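Local coordinates for protein putative polyketide cyclase (Acidithiobacillus ferrooxidans, PDB 3F9S) that probably cyclises a polyketide-like substrate, as a putative SnoaL-like member of the NTF2 clan, at residues A[13-18]-A[114-119]; A[17-22]-A[26-31]. One frame throughout, in Å; residues are numbered along the deposited sequence.

Interaction 1: residues A[13-18]-A[114-119]; sequences TQFTRE and TVYYFD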
loop_
_atom_site.group_PDB
_atom_site.type_symbol
_atom_site.label_atom_id
_atom_site.label_comp_id
_atom_site.label_asym_id
_atom_site.label_seq_id
_atom_site.Cartn_x
_atom_site.Cartn_y
_atom_site.Cartn_z
ATOM N N THR A 13 -17.058 -2.612 -1.077
ATOM C CA THR A 13 -17.388 -1.950 -2.311
ATOM C C THR A 13 -18.446 -0.864 -2.072
ATOM O O THR A 13 -18.215 0.274 -2.481
ATOM C CB THR A 13 -17.823 -2.919 -3.394
ATOM O OG1 THR A 13 -16.822 -3.932 -3.565
ATOM C CG2 THR A 13 -18.050 -2.176 -4.740
ATOM N N GLN A 14 -19.531 -1.190 -1.368
ATOM C CA GLN A 14 -20.623 -0.221 -1.120
ATOM C C GLN A 14 -20.153 0.895 -0.195
ATOM O O GLN A 14 -20.420 2.063 -0.439
ATOM C CB GLN A 14 -21.865 -0.891 -0.510
ATOM C CG GLN A 14 -23.131 -0.035 -0.658
ATOM C CD GLN A 14 -24.354 -0.544 0.106
ATOM O OE1 GLN A 14 -24.242 -1.174 1.161
ATOM N NE2 GLN A 14 -25.533 -0.221 -0.407
ATOM N N PHE A 15 -19.485 0.502 0.887
ATOM C CA PHE A 15 -18.908 1.424 1.856
ATOM C C PHE A 15 -17.991 2.445 1.191
ATOM O O PHE A 15 -18.124 3.641 1.413
ATOM C CB PHE A 15 -18.132 0.612 2.890
ATOM C CG PHE A 15 -17.014 1.351 3.568
ATOM C CD1 PHE A 15 -17.247 2.358 4.482
ATOM C CD2 PHE A 15 -15.706 0.994 3.277
ATOM C CE1 PHE A 15 -16.163 3.001 5.105
ATOM C CE2 PHE A 15 -14.654 1.617 3.876
ATOM C CZ PHE A 15 -14.872 2.616 4.782
ATOM N N THR A 16 -17.088 1.950 0.347
ATOM C CA THR A 16 -16.133 2.797 -0.358
ATOM C C THR A 16 -16.879 3.755 -1.252
ATOM O O THR A 16 -16.574 4.945 -1.287
ATOM C CB THR A 16 -15.132 1.946 -1.168
ATOM O OG1 THR A 16 -14.396 1.110 -0.259
ATOM C CG2 THR A 16 -14.156 2.816 -1.958
ATOM N N ARG A 17 -17.888 3.234 -1.934
ATOM C CA ARG A 17 -18.694 4.053 -2.812
ATOM C C ARG A 17 -19.441 5.132 -2.031
ATOM O O ARG A 17 -19.301 6.323 -2.325
ATOM C CB ARG A 17 -19.671 3.187 -3.596
ATOM C CG ARG A 17 -20.430 3.962 -4.628
ATOM C CD ARG A 17 -21.382 3.087 -5.376
ATOM N NE ARG A 17 -22.207 3.886 -6.278
ATOM C CZ ARG A 17 -23.234 3.420 -6.991
ATOM N NH1 ARG A 17 -23.597 2.134 -6.956
ATOM N NH2 ARG A 17 -23.903 4.265 -7.771
ATOM N N GLU A 18 -20.214 4.707 -1.046
ATOM C CA GLU A 18 -21.072 5.632 -0.303
ATOM C C GLU A 18 -20.343 6.643 0.545
ATOM O O GLU A 18 -20.606 7.847 0.459
ATOM C CB GLU A 18 -22.049 4.855 0.573
ATOM C CG GLU A 18 -23.058 4.074 -0.211
ATOM C CD GLU A 18 -24.024 3.283 0.652
ATOM O OE1 GLU A 18 -23.823 3.155 1.879
ATOM O OE2 GLU A 18 -25.002 2.765 0.071
ATOM N N THR A 114 -5.374 -0.970 1.005
ATOM C CA THR A 114 -5.917 -0.836 2.324
ATOM C C THR A 114 -6.402 -2.172 2.780
ATOM O O THR A 114 -7.252 -2.742 2.128
ATOM C CB THR A 114 -7.097 0.096 2.290
ATOM O OG1 THR A 114 -6.690 1.298 1.653
ATOM C CG2 THR A 114 -7.555 0.405 3.701
ATOM N N VAL A 115 -5.820 -2.653 3.864
ATOM C CA VAL A 115 -6.287 -3.866 4.521
ATOM C C VAL A 115 -7.401 -3.377 5.422
ATOM O O VAL A 115 -7.186 -2.489 6.254
ATOM C CB VAL A 115 -5.238 -4.518 5.407
ATOM C CG1 VAL A 115 -5.814 -5.820 5.973
ATOM C CG2 VAL A 115 -3.949 -4.794 4.592
ATOM N N TYR A 116 -8.574 -3.964 5.272
ATOM C CA TYR A 116 -9.713 -3.650 6.112
ATOM C C TYR A 116 -9.961 -4.850 6.957
ATOM O O TYR A 116 -9.984 -5.945 6.431
ATOM C CB TYR A 116 -10.959 -3.363 5.289
ATOM C CG TYR A 116 -11.063 -1.930 4.936
ATOM C CD1 TYR A 116 -11.396 -1.007 5.934
ATOM C CD2 TYR A 116 -10.823 -1.472 3.654
ATOM C CE1 TYR A 116 -11.495 0.321 5.666
ATOM C CE2 TYR A 116 -10.917 -0.120 3.365
ATOM C CZ TYR A 116 -11.246 0.766 4.383
ATOM O OH TYR A 116 -11.375 2.105 4.153
ATOM N N TYR A 117 -10.109 -4.618 8.256
ATOM C CA TYR A 117 -10.389 -5.662 9.206
ATOM C C TYR A 117 -11.854 -5.588 9.534
ATOM O O TYR A 117 -12.398 -4.492 9.717
ATOM C CB TYR A 117 -9.528 -5.469 10.448
ATOM C CG TYR A 117 -8.107 -5.787 10.130
ATOM C CD1 TYR A 117 -7.701 -7.117 10.110
ATOM C CD2 TYR A 117 -7.175 -4.792 9.787
ATOM C CE1 TYR A 117 -6.405 -7.466 9.803
ATOM C CE2 TYR A 117 -5.850 -5.147 9.473
ATOM C CZ TYR A 117 -5.493 -6.480 9.483
ATOM O OH TYR A 117 -4.221 -6.926 9.210
ATOM N N PHE A 118 -12.443 -6.771 9.699
ATOM C CA PHE A 118 -13.860 -6.916 9.919
ATOM C C PHE A 118 -14.199 -7.583 11.220
ATOM O O PHE A 118 -13.434 -8.377 11.758
ATOM C CB PHE A 118 -14.472 -7.793 8.840
ATOM C CG PHE A 118 -14.632 -7.122 7.541
ATOM C CD1 PHE A 118 -13.535 -6.959 6.693
ATOM C CD2 PHE A 118 -15.889 -6.687 7.125
ATOM C CE1 PHE A 118 -13.696 -6.354 5.462
ATOM C CE2 PHE A 118 -16.051 -6.087 5.902
ATOM C CZ PHE A 118 -14.951 -5.924 5.068
ATOM N N ASP A 119 -15.362 -7.208 11.717
ATOM C CA ASP A 119 -15.996 -7.897 12.834
ATOM C C ASP A 119 -17.399 -8.043 12.265
ATOM O O ASP A 119 -18.176 -7.093 12.317
ATOM C CB ASP A 119 -15.924 -7.056 14.099
ATOM C CG ASP A 119 -16.565 -7.715 15.300
ATOM O OD1 ASP A 119 -17.239 -8.744 15.161
ATOM O OD2 ASP A 119 -16.413 -7.167 16.408
#
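Phe15, on helix 8-21, and Tyr116, on strand 107-118, join helix to sheet in the α+β fold of the NTF2 clan, where a strongly curved sheet wraps around helices to form a cone. The two segments touch through this one aromatic pair, and together they bury 92 Å². Along 13-18 the helix first lies against strand 71-80 through Thr13. Two residues on, Phe15 points toward the strand. Its CG stands anti to the backbone N (chi1 154°), which sends the ring out from the helix to meet the phenol of Tyr116 coming from the opposite direction. The pair is an offset edge-to-face stack: the planes stand at 86°, the ring centroids are 5.5 Å apart, and the edge of Phe15 is turned toward the Tyr116 face. The offset brings Phe15 CE2 to the hydroxyl end of the tyrosine, 3.5 Å from Tyr116 CZ, with Tyr116 CE1 farther away at 3.9 Å from the same carbon. Thr16 continues the packing by resting on Phe72 and Ile74 of strand 71-80 and Met86 of strand 83-93. Tyr116 is buried, and its hydroxyl is hydrogen-bonded to O3 of a bound glycerol, probably from the crystallisation liquor. Tyr116 OH itself lies in the plane of the Phe15 ring, at its edge, 3.3 Å from Phe15 CE2.

Interaction 2: residues A[17-22]-A[26-31]; sequences REVWSE and EASDKY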
loop_
_atom_site.group_PDB
_atom_site.type_symbol
_atom_site.label_atom_id
_atom_site.label_comp_id
_atom_site.label_asym_id
_atom_site.label_seq_id
_atom_site.Cartn_x
_atom_site.Cartn_y
_atom_site.Cartn_z
ATOM N N ARG A 17 -17.888 3.234 -1.934
ATOM C CA ARG A 17 -18.694 4.053 -2.812
ATOM C C ARG A 17 -19.441 5.132 -2.031
ATOM O O ARG A 17 -19.301 6.323 -2.325
ATOM C CB ARG A 17 -19.671 3.187 -3.596
ATOM C CG ARG A 17 -20.430 3.962 -4.628
ATOM C CD ARG A 17 -21.382 3.087 -5.376
ATOM N NE ARG A 17 -22.207 3.886 -6.278
ATOM C CZ ARG A 17 -23.234 3.420 -6.991
ATOM N NH1 ARG A 17 -23.597 2.134 -6.956
ATOM N NH2 ARG A 17 -23.903 4.265 -7.771
ATOM N N GLU A 18 -20.214 4.707 -1.046
ATOM C CA GLU A 18 -21.072 5.632 -0.303
ATOM C C GLU A 18 -20.343 6.643 0.545
ATOM O O GLU A 18 -20.606 7.847 0.459
ATOM C CB GLU A 18 -22.049 4.855 0.573
ATOM C CG GLU A 18 -23.058 4.074 -0.211
ATOM C CD GLU A 18 -24.024 3.283 0.652
ATOM O OE1 GLU A 18 -23.823 3.155 1.879
ATOM O OE2 GLU A 18 -25.002 2.765 0.071
ATOM N N VAL A 19 -19.443 6.146 1.379
ATOM C CA VAL A 19 -18.742 7.023 2.305
ATOM C C VAL A 19 -17.624 7.804 1.629
ATOM O O VAL A 19 -17.591 9.025 1.716
ATOM C CB VAL A 19 -18.173 6.251 3.502
ATOM C CG1 VAL A 19 -17.336 7.176 4.412
ATOM C CG2 VAL A 19 -19.300 5.590 4.278
ATOM N N TRP A 20 -16.751 7.097 0.925
ATOM C CA TRP A 20 -15.518 7.696 0.432
ATOM C C TRP A 20 -15.567 8.333 -0.919
ATOM O O TRP A 20 -14.876 9.328 -1.136
ATOM C CB TRP A 20 -14.388 6.677 0.525
ATOM C CG TRP A 20 -14.040 6.523 1.941
ATOM C CD1 TRP A 20 -14.492 5.571 2.791
ATOM C CD2 TRP A 20 -13.284 7.453 2.726
ATOM N NE1 TRP A 20 -14.016 5.813 4.052
ATOM C CE2 TRP A 20 -13.273 6.965 4.045
ATOM C CE3 TRP A 20 -12.586 8.634 2.432
ATOM C CZ2 TRP A 20 -12.582 7.609 5.080
ATOM C CZ3 TRP A 20 -11.923 9.292 3.461
ATOM C CH2 TRP A 20 -11.926 8.772 4.774
ATOM N N SER A 21 -16.307 7.733 -1.841
ATOM C CA SER A 21 -16.431 8.294 -3.174
ATOM C C SER A 21 -17.571 9.293 -3.259
ATOM O O SER A 21 -17.436 10.276 -3.973
ATOM C CB SER A 21 -16.591 7.205 -4.227
ATOM O OG SER A 21 -15.446 6.371 -4.258
ATOM N N GLU A 22 -18.673 9.058 -2.541
ATOM C CA GLU A 22 -19.857 9.924 -2.598
ATOM C C GLU A 22 -19.998 10.868 -1.420
ATOM O O GLU A 22 -20.810 11.783 -1.484
ATOM C CB GLU A 22 -21.115 9.084 -2.756
ATOM C CG GLU A 22 -21.162 8.328 -4.078
ATOM C CD GLU A 22 -22.221 7.251 -4.125
ATOM O OE1 GLU A 22 -23.018 7.086 -3.176
ATOM O OE2 GLU A 22 -22.249 6.539 -5.144
ATOM N N GLU A 26 -22.611 9.935 6.915
ATOM C CA GLU A 26 -23.505 9.241 7.846
ATOM C C GLU A 26 -23.716 7.762 7.520
ATOM O O GLU A 26 -24.033 6.989 8.419
ATOM C CB GLU A 26 -24.823 10.009 8.004
ATOM C CG GLU A 26 -24.630 11.473 8.489
ATOM C CD GLU A 26 -23.785 11.574 9.766
ATOM O OE1 GLU A 26 -24.123 10.853 10.723
ATOM O OE2 GLU A 26 -22.786 12.344 9.812
ATOM N N ALA A 27 -23.484 7.355 6.268
ATOM C CA ALA A 27 -23.510 5.935 5.893
ATOM C C ALA A 27 -22.459 5.128 6.653
ATOM O O ALA A 27 -22.578 3.906 6.726
ATOM C CB ALA A 27 -23.334 5.744 4.398
ATOM N N SER A 28 -21.429 5.790 7.193
ATOM C CA SER A 28 -20.456 5.154 8.098
ATOM C C SER A 28 -21.124 4.372 9.219
ATOM O O SER A 28 -20.602 3.364 9.654
ATOM C CB SER A 28 -19.547 6.198 8.733
ATOM O OG SER A 28 -18.881 6.939 7.726
ATOM N N ASP A 29 -22.271 4.856 9.695
ATOM C CA ASP A 29 -23.055 4.150 10.705
ATOM C C ASP A 29 -23.384 2.701 10.345
ATOM O O ASP A 29 -23.534 1.890 11.238
ATOM C CB ASP A 29 -24.365 4.872 10.995
ATOM C CG ASP A 29 -24.172 6.223 11.655
ATOM O OD1 ASP A 29 -23.044 6.587 12.030
ATOM O OD2 ASP A 29 -25.184 6.937 11.784
ATOM N N LYS A 30 -23.542 2.403 9.061
ATOM C CA LYS A 30 -23.863 1.062 8.594
ATOM C C LYS A 30 -22.655 0.149 8.513
ATOM O O LYS A 30 -22.820 -1.069 8.494
ATOM C CB LYS A 30 -24.454 1.115 7.188
ATOM C CG LYS A 30 -25.698 1.951 7.038
ATOM C CD LYS A 30 -26.273 1.867 5.623
ATOM C CE LYS A 30 -25.399 2.567 4.590
ATOM N NZ LYS A 30 -26.041 2.602 3.245
ATOM N N TYR A 31 -21.454 0.727 8.439
ATOM C CA TYR A 31 -20.238 -0.039 8.160
ATOM C C TYR A 31 -19.169 -0.106 9.223
ATOM O O TYR A 31 -18.347 -1.009 9.176
ATOM C CB TYR A 31 -19.555 0.609 6.959
ATOM C CG TYR A 31 -20.419 0.673 5.745
ATOM C CD1 TYR A 31 -20.803 -0.492 5.103
ATOM C CD2 TYR A 31 -20.873 1.898 5.245
ATOM C CE1 TYR A 31 -21.603 -0.453 3.977
ATOM C CE2 TYR A 31 -21.683 1.953 4.115
ATOM C CZ TYR A 31 -22.017 0.761 3.474
ATOM O OH TYR A 31 -22.798 0.755 2.355
#
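Glu18 sets its CG beside the backbone N (chi1 -67°) and runs extended beyond it, while Lys30 bends at its third torsion (chi3 -70°), and the two chains cross at about a right angle where their charges meet. Lys30 NZ reaches Glu18 OE1 at 2.7 Å, on the syn side of the carboxylate and 22° out of its plane, completing a salt bridge. Tyr31 OH lies 2.7 Å from the same Glu18 OE1 and also close to Gln14 OE1, and its single proton can serve either oxygen. Here the N-terminal helix of the NTF2-like fold ends in a wider pi-type turn, and after a short loop the chain runs back past it through a 3-10 segment and a short, weakly bonded helical turn at about 28-31. Replacing Glu18 with an alanine is likely to leave the Lys30 ammonium without its anionic mate and to strip the Tyr31 hydroxyl of one of its two oxygen partners. Next along the helix, Val19 packs its CG2 against Ala27 CB, 4.0 Å away, and against Ser28 N and the Tyr31 ring. Ser28 OG, turned to the carbonyl of Ile25 for its hydrogen bond, rests 3.7 Å from Val19 CG1.

In the fold
The two contacts illustrate how one helix can face the sheet on one side and the returning chain on another: both start from helix 8-21, their helical segments overlap at Arg17 and Glu18, and their centres are about 9 Å apart. Phe15 connects them. Besides its partner in interaction 1, it meets the indole of interaction 2, with Phe15 CZ 3.4 Å from Trp20 NE1, and its ring meets that of Tyr31 edge-to-face. Gln14 OE1 lies 2.7 Å from Tyr31 OH, a probable hydrogen bond. Thr16 O and Ser21 N, 2.9 Å apart, probably hydrogen-bond along the helix. A glycerol held at Tyr116 is consistent with a pocket beside interaction 1, whereas 17-22/26-31 packs the helix end against the chain that returns past it.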